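Local coordinates for glycoside hydrolase family protein (Novosphingobium sp. PP1Y, PDB 6Q2F) that probably hydrolyses alpha-L-rhamnosidic bonds, releasing terminal L-rhamnose from glycosides, and binds a sodium ion, at residues Val57-Met62 / Lys73-Met78; Arg524-Arg529 / Ser829-Gln834; Val753-Val758 / Ala864-Glu869. One frame throughout, in Å; residues are numbered along the deposited sequence.

The three contacts are separate sites within the alpha-L-rhamnosidase region of the chain. Contact 1 is buried and joins strand 56-62 to helix 68-81, the first strand and helix of a parallel (beta/alpha)8 barrel. Strands 497-502, 579-582 and 642-649 belong to the same barrel. D503 and E583, just past the C-terminal ends of their strands, and E644, within its strand, bind the sodium ion with S504 and E586. Contacts 2 and 3 both lie across the chain's centre from contact 1, their centres about 52 Å and 44 Å from its own. Their segments alternate along the chain, 524-529, 753-758, 829-834, 864-869, yet their nearest atoms stay about 19 Å apart.

Contact 1 of 3, residues Val57-Met62 / Lys73-Met78; sequences VWWHWM and KDLEWM
The side chain of W59 reaches from strand 57-62 to three residues of helix 73-78. The polar part is one bond. W59 NE1 donates to D74 OD2 at 2.9 Å, nearly straight at 167°. The carboxylate oxygen lies in the indole plane, while the N-H meets it on the anti side, 31° out of the carboxylate plane. OD2 also accepts from H682 and the backbone of V683, and D74 OD1 pairs with R703. This buried carboxylate is thus held by several donors.

The apolar part lies over one indole face, with two CH-pi contacts. L75 CD1 sits 4.1 Å from the centroid of the W59 six-membered ring. The methyl M78 CE sits over the five-membered ring, 3.9 Å from its centroid. The selenium of this selenomethionine stands further above that ring, a distant Met-aromatic contact. M78 reaches the ring because its chain is extended beyond CG (chi2 174°). The same CE touches V57 CG2 at 3.7 Å. W61 NE1 lies over the opposite indole face.

Strand and helix run nearly antiparallel, as in a beta-alpha-beta crossover; the segment axes come within 12.0 Å. L86 of strand 85-91 touches W59, L75 and M78, and helix 108-124 adds A117 against W59.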
loop_
_atom_site.group_PDB
_atom_site.type_symbol
_atom_site.label_atom_id
_atom_site.label_comp_id
_atom_site.label_asym_id
_atom_site.label_seq_id
_atom_site.Cartn_x
_atom_site.Cartn_y
_atom_site.Cartn_z
ATOM N N VAL A 57 3.126 13.492 11.140
ATOM C CA VAL A 57 4.305 13.326 10.295
ATOM C C VAL A 57 5.090 12.101 10.750
ATOM O O VAL A 57 5.082 11.721 11.921
ATOM C CB VAL A 57 5.225 14.572 10.300
ATOM C CG1 VAL A 57 4.433 15.815 9.881
ATOM C CG2 VAL A 57 5.871 14.742 11.657
ATOM N N TRP A 58 5.766 11.473 9.805
ATOM C CA TRP A 58 6.817 10.546 10.151
ATOM C C TRP A 58 8.059 11.347 10.535
ATOM O O TRP A 58 8.323 12.432 9.999
ATOM C CB TRP A 58 7.106 9.594 8.986
ATOM C CG TRP A 58 6.121 8.453 8.946
ATOM C CD1 TRP A 58 5.004 8.316 9.718
ATOM C CD2 TRP A 58 6.192 7.276 8.131
ATOM N NE1 TRP A 58 4.367 7.137 9.422
ATOM C CE2 TRP A 58 5.078 6.478 8.459
ATOM C CE3 TRP A 58 7.099 6.809 7.175
ATOM C CZ2 TRP A 58 4.827 5.254 7.842
ATOM C CZ3 TRP A 58 6.853 5.589 6.563
ATOM C CH2 TRP A 58 5.733 4.822 6.906
ATOM N N TRP A 59 8.818 10.815 11.491
ATOM C CA TRP A 59 9.880 11.581 12.160
ATOM C C TRP A 59 11.091 10.665 12.347
ATOM O O TRP A 59 11.315 10.097 13.417
ATOM C CB TRP A 59 9.355 12.132 13.479
ATOM C CG TRP A 59 10.260 13.035 14.245
ATOM C CD1 TRP A 59 10.882 14.185 13.798
ATOM C CD2 TRP A 59 10.547 12.940 15.638
ATOM N NE1 TRP A 59 11.573 14.773 14.838
ATOM C CE2 TRP A 59 11.382 14.026 15.974
ATOM C CE3 TRP A 59 10.199 12.025 16.632
ATOM C CZ2 TRP A 59 11.866 14.219 17.260
ATOM C CZ3 TRP A 59 10.696 12.206 17.907
ATOM C CH2 TRP A 59 11.513 13.301 18.213
ATOM N N HIS A 60 11.872 10.519 11.283
ATOM C CA HIS A 60 12.980 9.576 11.275
ATOM C C HIS A 60 14.182 10.142 12.017
ATOM O O HIS A 60 14.589 11.278 11.779
ATOM C CB HIS A 60 13.382 9.232 9.843
ATOM C CG HIS A 60 12.368 8.413 9.106
ATOM N ND1 HIS A 60 11.289 8.973 8.455
ATOM C CD2 HIS A 60 12.288 7.078 8.895
ATOM C CE1 HIS A 60 10.579 8.013 7.888
ATOM N NE2 HIS A 60 11.163 6.855 8.140
ATOM N N TRP A 61 14.750 9.344 12.912
ATOM C CA TRP A 61 16.039 9.633 13.527
ATOM C C TRP A 61 17.118 8.990 12.661
ATOM O O TRP A 61 17.221 7.765 12.606
ATOM C CB TRP A 61 16.091 9.087 14.954
ATOM C CG TRP A 61 15.286 9.860 15.952
ATOM C CD1 TRP A 61 14.457 10.902 15.708
ATOM C CD2 TRP A 61 15.246 9.630 17.366
ATOM N NE1 TRP A 61 13.892 11.347 16.880
ATOM C CE2 TRP A 61 14.370 10.577 17.914
ATOM C CE3 TRP A 61 15.858 8.694 18.218
ATOM C CZ2 TRP A 61 14.109 10.647 19.287
ATOM C CZ3 TRP A 61 15.610 8.774 19.563
ATOM C CH2 TRP A 61 14.735 9.743 20.089
HETATM N N MSE A 62 17.908 9.812 11.974
HETATM C CA MSE A 62 18.813 9.316 10.948
HETATM C C MSE A 62 20.169 8.861 11.519
HETATM O O MSE A 62 21.032 9.689 11.788
HETATM C CB MSE A 62 19.045 10.390 9.873
HETATM C CG MSE A 62 17.819 10.797 9.043
HETATM SE SE MSE A 62 16.763 9.290 8.417
HETATM C CE MSE A 62 18.224 8.488 7.401
ATOM N N LYS A 73 13.136 21.548 19.544
ATOM C CA LYS A 73 12.891 22.499 18.465
ATOM C C LYS A 73 12.052 21.874 17.351
ATOM O O LYS A 73 11.212 22.553 16.750
ATOM C CB LYS A 73 14.210 23.032 17.918
ATOM C CG LYS A 73 14.990 23.878 18.922
ATOM C CD LYS A 73 16.467 23.973 18.535
ATOM C CE LYS A 73 17.207 24.974 19.408
ATOM N NZ LYS A 73 18.661 25.048 19.018
ATOM N N ASP A 74 12.276 20.589 17.050
ATOM C CA ASP A 74 11.379 19.882 16.130
ATOM C C ASP A 74 9.940 19.943 16.613
ATOM O O ASP A 74 9.029 20.302 15.852
ATOM C CB ASP A 74 11.786 18.420 15.989
ATOM C CG ASP A 74 13.013 18.222 15.128
ATOM O OD1 ASP A 74 13.543 19.212 14.582
ATOM O OD2 ASP A 74 13.428 17.051 14.988
ATOM N N LEU A 75 9.703 19.555 17.870
ATOM C CA LEU A 75 8.320 19.424 18.313
ATOM C C LEU A 75 7.686 20.789 18.546
ATOM O O LEU A 75 6.476 20.948 18.354
ATOM C CB LEU A 75 8.245 18.546 19.559
ATOM C CG LEU A 75 8.101 17.039 19.292
ATOM C CD1 LEU A 75 9.267 16.489 18.475
ATOM C CD2 LEU A 75 7.941 16.267 20.597
ATOM N N GLU A 76 8.485 21.791 18.917
ATOM C CA GLU A 76 7.947 23.142 19.003
ATOM C C GLU A 76 7.604 23.684 17.619
ATOM O O GLU A 76 6.623 24.421 17.469
ATOM C CB GLU A 76 8.932 24.078 19.716
ATOM C CG GLU A 76 9.075 23.812 21.226
ATOM C CD GLU A 76 10.221 24.590 21.835
ATOM O OE1 GLU A 76 10.181 24.829 23.059
ATOM O OE2 GLU A 76 11.145 24.963 21.093
ATOM N N TRP A 77 8.403 23.348 16.595
ATOM C CA TRP A 77 8.048 23.735 15.230
ATOM C C TRP A 77 6.711 23.122 14.815
ATOM O O TRP A 77 5.854 23.799 14.241
ATOM C CB TRP A 77 9.145 23.331 14.245
ATOM C CG TRP A 77 8.692 23.516 12.819
ATOM C CD1 TRP A 77 8.514 24.699 12.164
ATOM C CD2 TRP A 77 8.311 22.488 11.888
ATOM N NE1 TRP A 77 8.057 24.474 10.881
ATOM C CE2 TRP A 77 7.929 23.125 10.689
ATOM C CE3 TRP A 77 8.260 21.104 11.954
ATOM C CZ2 TRP A 77 7.508 22.413 9.562
ATOM C CZ3 TRP A 77 7.838 20.394 10.833
ATOM C CH2 TRP A 77 7.470 21.046 9.656
HETATM N N MSE A 78 6.506 21.849 15.132
HETATM C CA MSE A 78 5.295 21.119 14.768
HETATM C C MSE A 78 4.072 21.752 15.390
HETATM O O MSE A 78 3.016 21.821 14.762
HETATM C CB MSE A 78 5.390 19.659 15.199
HETATM C CG MSE A 78 6.365 18.823 14.395
HETATM SE SE MSE A 78 6.549 16.986 15.147
HETATM C CE MSE A 78 8.087 16.385 14.115
#

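Contact 2 of 3, residues Arg524-Arg529 / Ser829-Gln834; sequences RGYDAR and SNTSAQ
T831 OG1 donates to the backbone oxygen R524 O at 2.7 Å, and water 1 donates to the same hydroxyl. The bond to R524 O lies in the carbonyl plane, on a lone pair. Water 1 also accepts from R524 NE, so it links the two residues a second time. R524 NH1 turns elsewhere, to D559 and T556. T831 N gives a nearly straight capping bond to S829 OG, 3.0 Å long, at the turn that leads into the helix.

Y526 carries the apolar part. Q834 CG lies over one face of its ring, 3.7 Å from the centroid, a CH-pi contact. The Q834 chain bends at chi2 (-72°), and its amide plane stands 41° from the ring. At the far end, N830 CB comes obliquely to Y526 OH at 3.4 Å. That hydroxyl bonds to D552, which also accepts from S829 OG and N830 N. With an alanine here in place of Y526, Q834 CG would probably lose the ring face it rests on, and D552 the tyrosine hydroxyl.

The loop after helix 516-524 and the turn into helix 831-834 therefore share D552 of helix 543-575. The T831-R524 bond, the water bridge and D552 hold the polar side, while the Y526 ring packs on the aliphatic part of Q834.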
loop_
_atom_site.group_PDB
_atom_site.type_symbol
_atom_site.label_atom_id
_atom_site.label_comp_id
_atom_site.label_asym_id
_atom_site.label_seq_id
_atom_site.Cartn_x
_atom_site.Cartn_y
_atom_site.Cartn_z
ATOM N N ARG A 524 -10.566 -24.661 7.331
ATOM C CA ARG A 524 -11.031 -25.202 6.057
ATOM C C ARG A 524 -11.979 -26.383 6.219
ATOM O O ARG A 524 -12.628 -26.776 5.242
ATOM C CB ARG A 524 -9.841 -25.637 5.192
ATOM C CG ARG A 524 -8.711 -24.581 5.084
ATOM C CD ARG A 524 -9.020 -23.555 4.013
ATOM N NE ARG A 524 -9.994 -22.550 4.437
ATOM C CZ ARG A 524 -9.661 -21.415 5.051
ATOM N NH1 ARG A 524 -8.380 -21.170 5.327
ATOM N NH2 ARG A 524 -10.599 -20.527 5.391
ATOM N N GLY A 525 -12.041 -26.987 7.400
ATOM C CA GLY A 525 -12.983 -28.058 7.653
ATOM C C GLY A 525 -12.559 -29.449 7.238
ATOM O O GLY A 525 -13.405 -30.345 7.249
ATOM N N TYR A 526 -11.304 -29.663 6.838
ATOM C CA TYR A 526 -10.850 -31.013 6.519
ATOM C C TYR A 526 -9.366 -31.150 6.840
ATOM O O TYR A 526 -8.655 -30.160 7.021
ATOM C CB TYR A 526 -11.114 -31.394 5.047
ATOM C CG TYR A 526 -10.360 -30.592 3.975
ATOM C CD1 TYR A 526 -10.799 -29.335 3.575
ATOM C CD2 TYR A 526 -9.233 -31.124 3.333
ATOM C CE1 TYR A 526 -10.122 -28.603 2.582
ATOM C CE2 TYR A 526 -8.549 -30.401 2.329
ATOM C CZ TYR A 526 -9.004 -29.151 1.968
ATOM O OH TYR A 526 -8.331 -28.446 0.977
ATOM N N ASP A 527 -8.918 -32.403 6.909
ATOM C CA ASP A 527 -7.555 -32.754 7.300
ATOM C C ASP A 527 -6.584 -32.514 6.142
ATOM O O ASP A 527 -6.728 -33.107 5.070
ATOM C CB ASP A 527 -7.542 -34.221 7.733
ATOM C CG ASP A 527 -6.234 -34.639 8.394
ATOM O OD1 ASP A 527 -5.247 -33.870 8.372
ATOM O OD2 ASP A 527 -6.201 -35.767 8.933
ATOM N N ALA A 528 -5.583 -31.656 6.350
ATOM C CA ALA A 528 -4.605 -31.399 5.294
ATOM C C ALA A 528 -3.584 -32.522 5.119
ATOM O O ALA A 528 -2.934 -32.576 4.070
ATOM C CB ALA A 528 -3.859 -30.086 5.556
ATOM N N ARG A 529 -3.451 -33.436 6.085
ATOM C CA ARG A 529 -2.362 -34.417 6.055
ATOM C C ARG A 529 -2.286 -35.229 4.766
ATOM O O ARG A 529 -1.180 -35.354 4.213
ATOM C CB ARG A 529 -2.456 -35.338 7.279
ATOM C CG ARG A 529 -1.633 -34.813 8.447
ATOM C CD ARG A 529 -2.324 -35.028 9.798
ATOM N NE ARG A 529 -2.138 -36.371 10.328
ATOM C CZ ARG A 529 -3.122 -37.249 10.516
ATOM N NH1 ARG A 529 -4.375 -36.920 10.219
ATOM N NH2 ARG A 529 -2.851 -38.456 11.008
ATOM N N SER A 829 -12.118 -23.917 -3.611
ATOM C CA SER A 829 -11.791 -24.625 -2.381
ATOM C C SER A 829 -12.286 -26.070 -2.431
ATOM O O SER A 829 -13.220 -26.402 -3.161
ATOM C CB SER A 829 -12.410 -23.895 -1.181
ATOM O OG SER A 829 -12.238 -24.622 0.021
ATOM N N ASN A 830 -11.625 -26.936 -1.650
ATOM C CA ASN A 830 -12.044 -28.321 -1.434
ATOM C C ASN A 830 -13.014 -28.465 -0.269
ATOM O O ASN A 830 -13.498 -29.578 -0.022
ATOM C CB ASN A 830 -10.837 -29.216 -1.145
ATOM C CG ASN A 830 -10.140 -29.680 -2.391
ATOM O OD1 ASN A 830 -10.747 -29.783 -3.452
ATOM N ND2 ASN A 830 -8.846 -29.996 -2.262
ATOM N N THR A 831 -13.288 -27.380 0.463
ATOM C CA THR A 831 -14.077 -27.488 1.688
ATOM C C THR A 831 -15.435 -28.136 1.423
ATOM O O THR A 831 -15.826 -29.093 2.107
ATOM C CB THR A 831 -14.236 -26.106 2.322
ATOM O OG1 THR A 831 -12.969 -25.684 2.834
ATOM C CG2 THR A 831 -15.272 -26.132 3.478
ATOM N N SER A 832 -16.154 -27.655 0.409
ATOM C CA SER A 832 -17.491 -28.183 0.174
ATOM C C SER A 832 -17.447 -29.630 -0.315
ATOM O O SER A 832 -18.304 -30.434 0.073
ATOM C CB SER A 832 -18.261 -27.282 -0.796
ATOM O OG SER A 832 -17.566 -27.078 -2.013
ATOM N N ALA A 833 -16.459 -30.002 -1.133
ATOM C CA ALA A 833 -16.362 -31.402 -1.536
ATOM C C ALA A 833 -16.015 -32.293 -0.343
ATOM O O ALA A 833 -16.593 -33.374 -0.170
ATOM C CB ALA A 833 -15.331 -31.579 -2.652
ATOM N N GLN A 834 -15.086 -31.834 0.513
ATOM C CA GLN A 834 -14.668 -32.638 1.662
ATOM C C GLN A 834 -15.782 -32.781 2.691
ATOM O O GLN A 834 -15.866 -33.808 3.367
ATOM C CB GLN A 834 -13.436 -32.018 2.316
ATOM C CG GLN A 834 -12.182 -32.108 1.471
ATOM C CD GLN A 834 -11.652 -33.531 1.398
ATOM O OE1 GLN A 834 -11.517 -34.200 2.420
ATOM N NE2 GLN A 834 -11.364 -34.000 0.196
HETATM O O HOH W 1 -12.668 -22.816 3.066
HETATM O O HOH W 2 -14.417 -32.732 6.150
HETATM O O HOH W 3 -8.644 -34.844 3.961
#

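Contact 3 of 3, residues Val753-Val758 / Ala864-Glu869; sequences VADAPV and ASQDIE
V758 N donates to E869 OE2 at 2.7 Å, the direct hydrogen bond between the two segments. The N-H meets the oxygen on its anti side, 20° out of the carboxylate plane. A bend at chi2 (-145°) carries the glutamate across to the loop. Its two oxygens are taken by the backbone N of V758 and, at OE1, the side chain of R759.

Water makes the second polar link. Water 4 donates to D755 O and Q866 O, and accepts from I868 N at 2.9 Å. Water 5 donates to D755 OD1 and again to Q866 O, the latter at 2.8 Å. Q866 O thus takes both waters, while its side-chain amide turns to Y793, L794 and K822. An ST turn, D867 N to S865 OG, shapes the approach to the helix.

The methyl I868 CG2 packs against the loop backbone, 3.6 Å from D755 O and the same distance from P757 N. Its apolar side-chain contact is with P757 CB, at 3.9 Å.

The contact joins the loop before strand 762-765 to the start of helix 868-874. V734 of strand 734-737 touches both P757 and I868, Y762 packs on P757 and A756, and T791 and Y793 of strand 788-794 touch I868.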
loop_
_atom_site.group_PDB
_atom_site.type_symbol
_atom_site.label_atom_id
_atom_site.label_comp_id
_atom_site.label_asym_id
_atom_site.label_seq_id
_atom_site.Cartn_x
_atom_site.Cartn_y
_atom_site.Cartn_z
ATOM N N VAL A 753 -9.369 -0.639 -11.007
ATOM C CA VAL A 753 -10.652 -1.320 -11.112
ATOM C C VAL A 753 -11.445 -0.665 -12.249
ATOM O O VAL A 753 -11.654 0.556 -12.265
ATOM C CB VAL A 753 -11.385 -1.307 -9.750
ATOM C CG1 VAL A 753 -11.782 0.135 -9.309
ATOM C CG2 VAL A 753 -12.584 -2.245 -9.768
ATOM N N ALA A 754 -11.802 -1.451 -13.267
ATOM C CA ALA A 754 -12.492 -0.896 -14.432
ATOM C C ALA A 754 -13.999 -1.008 -14.312
ATOM O O ALA A 754 -14.713 -0.574 -15.215
ATOM C CB ALA A 754 -12.028 -1.594 -15.716
ATOM N N ASP A 755 -14.462 -1.493 -13.171
ATOM C CA ASP A 755 -15.750 -2.134 -12.943
ATOM C C ASP A 755 -16.677 -1.309 -12.070
ATOM O O ASP A 755 -17.871 -1.624 -11.985
ATOM C CB ASP A 755 -15.503 -3.502 -12.242
ATOM C CG ASP A 755 -16.094 -4.640 -12.995
ATOM O OD1 ASP A 755 -16.673 -4.365 -14.066
ATOM O OD2 ASP A 755 -16.012 -5.793 -12.544
ATOM N N ALA A 756 -16.136 -0.324 -11.384
ATOM C CA ALA A 756 -16.703 0.424 -10.288
ATOM C C ALA A 756 -17.614 1.530 -10.794
ATOM O O ALA A 756 -17.466 2.009 -11.915
ATOM C CB ALA A 756 -15.574 1.009 -9.440
ATOM N N PRO A 757 -18.564 1.967 -9.979
ATOM C CA PRO A 757 -19.410 3.094 -10.381
ATOM C C PRO A 757 -18.621 4.403 -10.392
ATOM O O PRO A 757 -17.539 4.527 -9.807
ATOM C CB PRO A 757 -20.502 3.110 -9.311
ATOM C CG PRO A 757 -19.834 2.500 -8.096
ATOM C CD PRO A 757 -18.877 1.465 -8.623
ATOM N N VAL A 758 -19.169 5.394 -11.087
ATOM C CA VAL A 758 -18.588 6.731 -11.141
ATOM C C VAL A 758 -19.458 7.749 -10.409
ATOM O O VAL A 758 -18.964 8.540 -9.606
ATOM C CB VAL A 758 -18.342 7.169 -12.602
ATOM C CG1 VAL A 758 -17.899 8.627 -12.648
ATOM C CG2 VAL A 758 -17.291 6.268 -13.247
ATOM N N ALA A 864 -28.090 -10.055 -13.255
ATOM C CA ALA A 864 -26.953 -10.759 -13.849
ATOM C C ALA A 864 -26.275 -9.851 -14.872
ATOM O O ALA A 864 -26.330 -10.049 -16.083
ATOM C CB ALA A 864 -27.403 -12.081 -14.466
ATOM N N SER A 865 -25.612 -8.839 -14.337
ATOM C CA SER A 865 -24.993 -7.798 -15.134
ATOM C C SER A 865 -23.632 -7.476 -14.546
ATOM O O SER A 865 -23.365 -7.735 -13.367
ATOM C CB SER A 865 -25.878 -6.539 -15.170
ATOM O OG SER A 865 -25.253 -5.473 -15.835
ATOM N N GLN A 866 -22.762 -6.927 -15.394
ATOM C CA GLN A 866 -21.491 -6.352 -14.971
ATOM C C GLN A 866 -21.452 -4.861 -15.315
ATOM O O GLN A 866 -20.383 -4.276 -15.505
ATOM C CB GLN A 866 -20.316 -7.099 -15.604
ATOM C CG GLN A 866 -20.326 -8.638 -15.383
ATOM C CD GLN A 866 -20.083 -9.065 -13.921
ATOM O OE1 GLN A 866 -20.416 -10.189 -13.526
ATOM N NE2 GLN A 866 -19.499 -8.177 -13.124
ATOM N N ASP A 867 -22.631 -4.243 -15.392
ATOM C CA ASP A 867 -22.816 -2.817 -15.654
ATOM C C ASP A 867 -23.475 -2.219 -14.412
ATOM O O ASP A 867 -24.700 -2.225 -14.285
ATOM C CB ASP A 867 -23.677 -2.619 -16.913
ATOM C CG ASP A 867 -23.791 -1.161 -17.324
ATOM O OD1 ASP A 867 -23.673 -0.281 -16.447
ATOM O OD2 ASP A 867 -23.996 -0.897 -18.525
ATOM N N ILE A 868 -22.665 -1.680 -13.500
ATOM C CA ILE A 868 -23.184 -1.357 -12.172
ATOM C C ILE A 868 -24.150 -0.180 -12.239
ATOM O O ILE A 868 -25.171 -0.157 -11.545
ATOM C CB ILE A 868 -22.029 -1.099 -11.182
ATOM C CG1 ILE A 868 -22.570 -0.747 -9.797
ATOM C CG2 ILE A 868 -21.108 0.025 -11.677
ATOM C CD1 ILE A 868 -23.468 -1.795 -9.208
ATOM N N GLU A 869 -23.859 0.815 -13.069
ATOM C CA GLU A 869 -24.726 1.987 -13.076
ATOM C C GLU A 869 -26.038 1.709 -13.796
ATOM O O GLU A 869 -27.076 2.286 -13.447
ATOM C CB GLU A 869 -23.993 3.173 -13.692
ATOM C CG GLU A 869 -22.761 3.557 -12.891
ATOM C CD GLU A 869 -22.527 5.052 -12.888
ATOM O OE1 GLU A 869 -23.245 5.750 -13.619
ATOM O OE2 GLU A 869 -21.649 5.524 -12.138
HETATM O O HOH W 4 -19.846 -2.430 -13.547
HETATM O O HOH W 5 -17.943 -4.666 -16.758
#